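Long-range contacts in AT5g51070/K3K7_27 (Arabidopsis thaliana, PDB 5GKM), which probably works as an ATP-dependent Clp chaperone, ClpD, whose N-terminal domain alone makes up this chain: residues Y34-L39 / S77-A82; W67-E72 / A135-K140; F20-A25 / M93-S98. One frame throughout, in Å; residues are numbered along the deposited sequence.

Contact 1. Residues Y34-L39 / S77-A82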
# COMPACT_ATOMS: atom_id res chain seq x y z
N TYR A 34 -4.05 -6.53 4.24
CA TYR A 34 -4.09 -5.46 5.19
C TYR A 34 -3.09 -4.37 4.74
O TYR A 34 -2.47 -4.51 3.76
CB TYR A 34 -3.83 -5.94 6.60
CG TYR A 34 -4.97 -6.68 7.26
CD1 TYR A 34 -5.18 -8.01 7.04
CD2 TYR A 34 -5.80 -6.03 8.12
CE1 TYR A 34 -6.22 -8.67 7.66
CE2 TYR A 34 -6.85 -6.67 8.75
CZ TYR A 34 -7.06 -7.99 8.49
OH TYR A 34 -8.08 -8.63 9.15
N THR A 35 -3.03 -3.27 5.47
CA THR A 35 -2.35 -2.12 4.95
C THR A 35 -0.85 -2.27 4.82
O THR A 35 -0.27 -1.66 4.02
CB THR A 35 -2.74 -0.80 5.63
OG1 THR A 35 -2.58 -0.91 7.03
CG2 THR A 35 -4.14 -0.50 5.30
N GLN A 36 -0.27 -3.08 5.69
CA GLN A 36 1.15 -3.36 5.53
C GLN A 36 1.45 -4.12 4.22
O GLN A 36 2.48 -4.02 3.67
CB GLN A 36 1.75 -4.08 6.75
CG GLN A 36 1.31 -5.52 6.94
CD GLN A 36 0.03 -5.66 7.73
OE1 GLN A 36 -0.74 -4.76 7.85
NE2 GLN A 36 -0.15 -6.83 8.29
N HIS A 37 0.51 -4.94 3.79
CA HIS A 37 0.62 -5.61 2.53
C HIS A 37 0.51 -4.69 1.35
O HIS A 37 1.15 -4.86 0.36
CB HIS A 37 -0.32 -6.79 2.44
CG HIS A 37 -0.32 -7.64 3.66
ND1 HIS A 37 -1.43 -7.90 4.38
CD2 HIS A 37 0.72 -8.28 4.30
CE1 HIS A 37 -1.10 -8.66 5.42
NE2 HIS A 37 0.21 -8.90 5.37
N LEU A 38 -0.39 -3.73 1.48
CA LEU A 38 -0.50 -2.70 0.47
C LEU A 38 0.82 -1.91 0.36
O LEU A 38 1.24 -1.57 -0.69
CB LEU A 38 -1.66 -1.77 0.81
CG LEU A 38 -1.86 -0.66 -0.20
CD1 LEU A 38 -2.11 -1.18 -1.62
CD2 LEU A 38 -2.99 0.24 0.26
N LEU A 39 1.43 -1.69 1.49
CA LEU A 39 2.70 -1.00 1.48
C LEU A 39 3.71 -1.81 0.69
O LEU A 39 4.41 -1.28 -0.09
CB LEU A 39 3.21 -0.75 2.90
CG LEU A 39 4.60 -0.15 3.02
CD1 LEU A 39 4.70 1.22 2.37
CD2 LEU A 39 4.97 -0.08 4.48
N SER A 77 -4.04 -8.12 17.06
CA SER A 77 -5.42 -8.27 17.47
C SER A 77 -6.39 -7.58 16.55
O SER A 77 -7.52 -7.94 16.46
CB SER A 77 -5.60 -7.71 18.87
OG SER A 77 -4.92 -8.49 19.85
N LYS A 78 -5.87 -6.59 15.85
CA LYS A 78 -6.65 -5.73 14.97
C LYS A 78 -6.92 -6.33 13.61
O LYS A 78 -7.60 -5.75 12.84
CB LYS A 78 -5.91 -4.39 14.75
CG LYS A 78 -5.89 -3.48 15.93
CD LYS A 78 -5.42 -2.13 15.53
CE LYS A 78 -4.07 -2.21 14.83
NZ LYS A 78 -3.02 -2.96 15.55
N GLN A 79 -6.34 -7.48 13.32
CA GLN A 79 -6.36 -8.03 11.98
C GLN A 79 -6.89 -9.44 12.01
O GLN A 79 -6.25 -10.35 11.65
CB GLN A 79 -4.95 -7.97 11.33
CG GLN A 79 -4.31 -6.59 11.36
CD GLN A 79 -3.20 -6.38 10.34
OE1 GLN A 79 -2.67 -7.30 9.81
NE2 GLN A 79 -2.85 -5.12 10.11
N GLU A 80 -8.16 -9.53 12.37
CA GLU A 80 -8.85 -10.80 12.42
C GLU A 80 -10.22 -10.70 11.79
O GLU A 80 -11.14 -11.29 12.25
CB GLU A 80 -8.97 -11.29 13.86
CG GLU A 80 -7.62 -11.51 14.51
CD GLU A 80 -7.67 -12.33 15.76
OE1 GLU A 80 -8.71 -12.75 16.15
OE2 GLU A 80 -6.63 -12.54 16.32
N GLU A 81 -10.31 -9.96 10.71
CA GLU A 81 -11.54 -9.87 9.96
C GLU A 81 -11.83 -11.20 9.34
O GLU A 81 -10.95 -11.89 8.94
CB GLU A 81 -11.47 -8.76 8.90
CG GLU A 81 -11.54 -7.40 9.50
CD GLU A 81 -11.03 -6.28 8.61
OE1 GLU A 81 -11.30 -6.31 7.46
OE2 GLU A 81 -10.43 -5.39 9.18
N ALA A 82 -13.09 -11.54 9.29
CA ALA A 82 -13.52 -12.76 8.66
C ALA A 82 -13.69 -12.48 7.18
O ALA A 82 -14.21 -11.44 6.81
CB ALA A 82 -14.85 -13.20 9.27
O HOH W 1 -8.25 -11.38 8.62
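The side chain of Q79 lies flat over one face of the Y34 ring. The two side chains point head to tail, and the Q79 amide is only 12° from the plane of the ring. CB of Q79 makes a CH-pi contact, 3.7 Å from the centroid of the Y34 ring. Farther along, CD of Q79 sits 3.4 Å from CD2 of Y34. The extended Q79 chain (chi2 -159°) lays its amide over the CG and CD2 side of the ring, where its outer edge meets Q36. There the two amides, tilted by 24°, form a double hydrogen bond. NE2 of Q36 gives to OE1 of Q79 at 3.0 Å, and NE2 of Q79 gives back to OE1 of Q36 at 3.1 Å. Both bonds are nearly straight, and each donor lies in the carbonyl plane, on a lone pair. The pairing should fix the rotation of both amides. This is the all-helical Clp N-terminal domain. Y34 is the N-cap residue of helix 35-45, and the contact holds part of the long loop between helices 59-71 and 97-112 against that helix start. The backbone N of Y34 gives a hydrogen bond to ND1 of H37. At the far end of the ring, a water at its edge lies 2.8 Å from OH of Y34 and donates to O of E81. OE1 of E81 accepts a hydrogen bond from the backbone N of I97, at the start of helix 97-112.

Contact 2. Residues W67-E72 / A135-K140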
# COMPACT_ATOMS: atom_id res chain seq x y z
N TRP A 67 7.36 -9.43 8.02
CA TRP A 67 7.33 -10.74 8.58
C TRP A 67 7.66 -10.68 10.05
O TRP A 67 6.93 -11.20 10.90
CB TRP A 67 8.30 -11.66 7.84
CG TRP A 67 8.36 -13.02 8.49
CD1 TRP A 67 9.35 -13.52 9.29
CD2 TRP A 67 7.35 -14.06 8.44
NE1 TRP A 67 9.05 -14.76 9.71
CE2 TRP A 67 7.87 -15.15 9.25
CE3 TRP A 67 6.14 -14.22 7.81
CZ2 TRP A 67 7.16 -16.33 9.43
CZ3 TRP A 67 5.44 -15.41 8.01
CH2 TRP A 67 5.95 -16.43 8.81
N SER A 68 8.71 -9.92 10.36
CA SER A 68 9.13 -9.85 11.72
C SER A 68 8.06 -9.26 12.63
O SER A 68 7.77 -9.77 13.69
CB SER A 68 10.41 -9.05 11.78
OG SER A 68 10.77 -8.94 13.11
N ILE A 69 7.47 -8.17 12.20
CA ILE A 69 6.51 -7.49 13.05
C ILE A 69 5.26 -8.27 13.39
O ILE A 69 4.86 -8.31 14.51
CB ILE A 69 6.15 -6.09 12.45
CG1 ILE A 69 7.38 -5.23 12.41
CG2 ILE A 69 5.12 -5.36 13.28
CD1 ILE A 69 7.24 -4.06 11.51
N TRP A 70 4.69 -8.89 12.38
CA TRP A 70 3.45 -9.62 12.49
C TRP A 70 3.58 -11.11 12.73
O TRP A 70 2.62 -11.71 13.17
CB TRP A 70 2.56 -9.38 11.27
CG TRP A 70 1.88 -8.05 11.36
CD1 TRP A 70 0.69 -7.77 12.00
CD2 TRP A 70 2.37 -6.76 10.92
NE1 TRP A 70 0.39 -6.45 11.96
CE2 TRP A 70 1.36 -5.78 11.34
CE3 TRP A 70 3.44 -6.32 10.21
CZ2 TRP A 70 1.50 -4.44 11.08
CZ3 TRP A 70 3.56 -4.98 9.96
CH2 TRP A 70 2.62 -4.05 10.41
N ASP A 71 4.71 -11.72 12.35
CA ASP A 71 4.79 -13.18 12.41
C ASP A 71 5.80 -13.86 13.33
O ASP A 71 5.68 -15.05 13.57
CB ASP A 71 4.89 -13.77 11.02
CG ASP A 71 3.55 -13.86 10.33
OD1 ASP A 71 3.14 -12.89 9.70
OD2 ASP A 71 2.90 -14.88 10.47
N GLU A 72 6.76 -13.12 13.86
CA GLU A 72 7.79 -13.74 14.68
C GLU A 72 7.49 -13.78 16.19
O GLU A 72 8.11 -14.50 16.89
CB GLU A 72 9.13 -13.09 14.39
CG GLU A 72 9.64 -13.48 12.99
CD GLU A 72 10.29 -14.89 12.93
OE1 GLU A 72 9.96 -15.72 13.73
OE2 GLU A 72 11.13 -15.12 12.10
N ALA A 135 1.16 0.66 8.55
CA ALA A 135 2.24 1.15 7.69
C ALA A 135 3.36 1.81 8.46
O ALA A 135 4.49 1.62 8.17
CB ALA A 135 1.70 2.10 6.62
N GLY A 136 2.97 2.58 9.44
CA GLY A 136 3.90 3.23 10.29
C GLY A 136 4.80 2.28 11.02
O GLY A 136 5.93 2.61 11.19
N ARG A 137 4.29 1.16 11.44
CA ARG A 137 5.15 0.23 12.14
C ARG A 137 6.27 -0.28 11.27
O ARG A 137 7.36 -0.43 11.71
CB ARG A 137 4.35 -0.93 12.67
CG ARG A 137 3.26 -0.54 13.64
CD ARG A 137 2.38 -1.71 14.00
NE ARG A 137 3.04 -2.59 14.91
CZ ARG A 137 2.52 -3.74 15.33
NH1 ARG A 137 1.33 -4.12 14.90
NH2 ARG A 137 3.17 -4.51 16.17
N VAL A 138 5.95 -0.59 10.03
CA VAL A 138 6.96 -1.01 9.10
C VAL A 138 7.98 0.08 8.81
O VAL A 138 9.13 -0.16 8.80
CB VAL A 138 6.31 -1.42 7.77
CG1 VAL A 138 7.33 -1.86 6.76
CG2 VAL A 138 5.29 -2.49 7.99
N LEU A 139 7.50 1.30 8.57
CA LEU A 139 8.39 2.38 8.29
C LEU A 139 9.32 2.65 9.48
O LEU A 139 10.46 2.92 9.31
CB LEU A 139 7.65 3.62 7.80
CG LEU A 139 6.92 3.43 6.48
CD1 LEU A 139 6.12 4.67 6.14
CD2 LEU A 139 7.85 3.19 5.32
N LYS A 140 8.77 2.54 10.66
CA LYS A 140 9.58 2.76 11.84
C LYS A 140 10.67 1.71 11.92
O LYS A 140 11.77 2.02 12.24
CB LYS A 140 8.73 2.75 13.10
CG LYS A 140 9.54 2.94 14.37
CD LYS A 140 8.65 3.01 15.60
CE LYS A 140 9.41 3.61 16.78
NZ LYS A 140 9.04 2.96 18.06
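I69 and W70 of helix 59-71 meet R137 and V138 of helix 134-142. The two helix segments run at 132° to each other, nearer antiparallel than parallel, with axes 10.4 Å apart at closest approach. The backbones come nearest at I69 and V138. Apolar contacts form the inner part. CG2 of V138 touches the edge of the W70 indole near its plane, 3.6 Å from CZ3 of W70. CD1 of I69 reaches the helix backbone itself, 3.6 Å from O of R137 and 3.9 Å from CA of V138.

The second kind of contact is that of a charged group on apolar surface. CG2 of I69 sits over one face of the R137 guanidinium, 3.6 Å from NH2 of R137. The same methyl covers part of one face of the W70 indole. The bend in the R137 chain (chi3 76°) brings NH1 of R137 to 3.8 Å from CZ2 of W70. The guanidinium and indole planes are 60° apart, so the two are not stacked.

Polar links involve residues outside the two segments. NE1 of W70 donates to OD2 of D76, and R137 forms a long, weak ion pair with the same carboxylate. OG of S68 is hydrogen-bonded to NH1 of R141, a polar tie between these two helices of the Clp N-terminal domain. Between the two segments themselves there is no hydrogen bond, and their pairing rests on van der Waals contact. D76 probably holds the rotation of the indole and exerts at most a weak pull on R137.

Contact 3. Residues F20-A25 / M93-S98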
# COMPACT_ATOMS: atom_id res chain seq x y z
N PHE A 20 -0.06 -6.62 -6.70
CA PHE A 20 1.13 -7.04 -6.00
C PHE A 20 0.83 -7.14 -4.53
O PHE A 20 1.41 -7.89 -3.88
CB PHE A 20 2.36 -6.16 -6.23
CG PHE A 20 2.88 -6.18 -7.63
CD1 PHE A 20 2.53 -7.15 -8.51
CD2 PHE A 20 3.78 -5.24 -8.05
CE1 PHE A 20 3.02 -7.15 -9.80
CE2 PHE A 20 4.30 -5.25 -9.31
CZ PHE A 20 3.91 -6.20 -10.20
N SER A 21 -0.05 -6.26 -4.07
CA SER A 21 -0.37 -6.39 -2.56
C SER A 21 -1.01 -7.77 -2.07
O SER A 21 -0.69 -8.30 -1.10
CB SER A 21 -1.23 -5.21 -2.08
OG SER A 21 -2.61 -5.30 -2.48
N GLN A 22 -1.78 -8.24 -3.05
CA GLN A 22 -2.39 -9.56 -2.97
C GLN A 22 -1.34 -10.66 -3.01
O GLN A 22 -1.35 -11.51 -2.20
CB GLN A 22 -3.42 -9.76 -4.04
CG GLN A 22 -4.63 -8.84 -3.93
CD GLN A 22 -5.54 -8.93 -5.13
OE1 GLN A 22 -5.14 -8.77 -6.22
NE2 GLN A 22 -6.76 -9.23 -4.88
N LYS A 23 -0.42 -10.53 -3.93
CA LYS A 23 0.67 -11.48 -3.98
C LYS A 23 1.53 -11.44 -2.74
O LYS A 23 1.93 -12.45 -2.27
CB LYS A 23 1.58 -11.22 -5.14
CG LYS A 23 0.89 -11.26 -6.46
CD LYS A 23 0.38 -12.63 -6.83
CE LYS A 23 1.38 -13.77 -6.64
NZ LYS A 23 2.68 -13.56 -7.29
N GLU A 24 1.84 -10.26 -2.26
CA GLU A 24 2.66 -10.14 -1.08
C GLU A 24 2.02 -10.73 0.16
O GLU A 24 2.66 -11.33 0.95
CB GLU A 24 3.07 -8.70 -0.82
CG GLU A 24 3.96 -8.13 -1.91
CD GLU A 24 5.35 -8.73 -1.97
OE1 GLU A 24 5.96 -8.97 -0.98
OE2 GLU A 24 5.81 -8.94 -3.06
N ALA A 25 0.73 -10.49 0.29
CA ALA A 25 -0.02 -11.02 1.40
C ALA A 25 -0.03 -12.53 1.33
O ALA A 25 0.17 -13.18 2.30
CB ALA A 25 -1.44 -10.46 1.43
N MET A 93 -7.96 -12.57 -3.74
CA MET A 93 -7.84 -12.20 -2.24
C MET A 93 -8.43 -10.70 -1.85
O MET A 93 -8.47 -9.88 -2.62
CB MET A 93 -6.38 -12.04 -1.89
CG MET A 93 -6.17 -11.99 -0.37
SD MET A 93 -4.46 -11.71 0.07
CE MET A 93 -3.88 -13.29 -0.46
N PRO A 94 -9.34 -10.85 -0.87
CA PRO A 94 -10.07 -9.69 -0.44
C PRO A 94 -9.18 -8.72 0.31
O PRO A 94 -8.15 -9.05 0.75
CB PRO A 94 -11.12 -10.26 0.52
CG PRO A 94 -10.48 -11.47 1.08
CD PRO A 94 -9.73 -12.03 -0.07
N PHE A 95 -9.70 -7.51 0.41
CA PHE A 95 -9.03 -6.41 1.07
C PHE A 95 -9.69 -6.12 2.41
O PHE A 95 -10.85 -6.17 2.52
CB PHE A 95 -9.10 -5.16 0.21
CG PHE A 95 -8.48 -5.36 -1.14
CD1 PHE A 95 -7.15 -5.37 -1.26
CD2 PHE A 95 -9.23 -5.58 -2.25
CE1 PHE A 95 -6.57 -5.59 -2.44
CE2 PHE A 95 -8.65 -5.78 -3.46
CZ PHE A 95 -7.31 -5.81 -3.55
N SER A 96 -8.88 -5.78 3.39
CA SER A 96 -9.39 -5.48 4.70
C SER A 96 -10.14 -4.15 4.74
O SER A 96 -10.04 -3.40 3.88
CB SER A 96 -8.28 -5.46 5.71
OG SER A 96 -7.52 -4.34 5.60
N ILE A 97 -10.91 -3.94 5.80
CA ILE A 97 -11.63 -2.70 5.95
C ILE A 97 -10.62 -1.58 5.94
O ILE A 97 -10.83 -0.63 5.32
CB ILE A 97 -12.36 -2.70 7.29
CG1 ILE A 97 -13.53 -3.64 7.19
CG2 ILE A 97 -12.85 -1.32 7.69
CD1 ILE A 97 -14.04 -4.10 8.55
N SER A 98 -9.55 -1.77 6.69
CA SER A 98 -8.48 -0.59 6.63
C SER A 98 -7.93 -0.26 5.14
O SER A 98 -7.77 0.83 4.78
CB SER A 98 -7.35 -0.97 7.60
OG SER A 98 -6.84 -2.30 7.35
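M93 reaches helix 12-27 with both its side chain and its carbonyl. In the conformer described, one of two, SD of M93 lies 3.5 Å from CB of A25, and CE of M93 lies 3.5 Å from the backbone O of Q22. The bend at chi3 (-69°) turns this methyl back toward the helix backbone. The carbonyl O of M93 accepts a hydrogen bond of 2.9 Å from NE2 of Q22. It lies in the plane of the Q22 amide, while the donor is tilted 24° from the carbonyl plane of M93. A weak second bond runs from NE2 of Q22 to O of T91. F95 then brings its ring tip back, with CZ of F95 3.7 Å from NE2 of Q22. In the conformer described, OG of S21 stands at the ring edge, 4.0 Å from CE1 of F95, and is itself hydrogen-bonded to O of I18. S96 is the N-cap residue of helix 97-112. The loop leading into that helix touches helix 12-27 through M93 and F95, then turns off. The F95 ring meets F103 of helix 97-112 edge-to-face, and backbone hydrogen bonds tie P94 and S96 to V33, just before helix 35-45.

Overall arrangement
From the N terminus, helix 12-27 comes first, and contact 3 closes the widest loop by bringing 93-98 back to 20-25. Contact 1 is nested inside it, joining 34-39 to 77-82. Contact 2 starts at 67-72, within both loops, and ends at 135-140, beyond them, so it crosses both. Contacts 1 and 2 touch where W70 packs on Q36 and Q79, and where L39 packs on V138. Contacts 1 and 3 meet at E81 and I97 and at Y34 and S96. Contacts 2 and 3 stay about 8 Å apart at their nearest atoms. Contacts 1 and 2 thus meet at helix 35-45, which touches both helix 12-27 and helix 134-142.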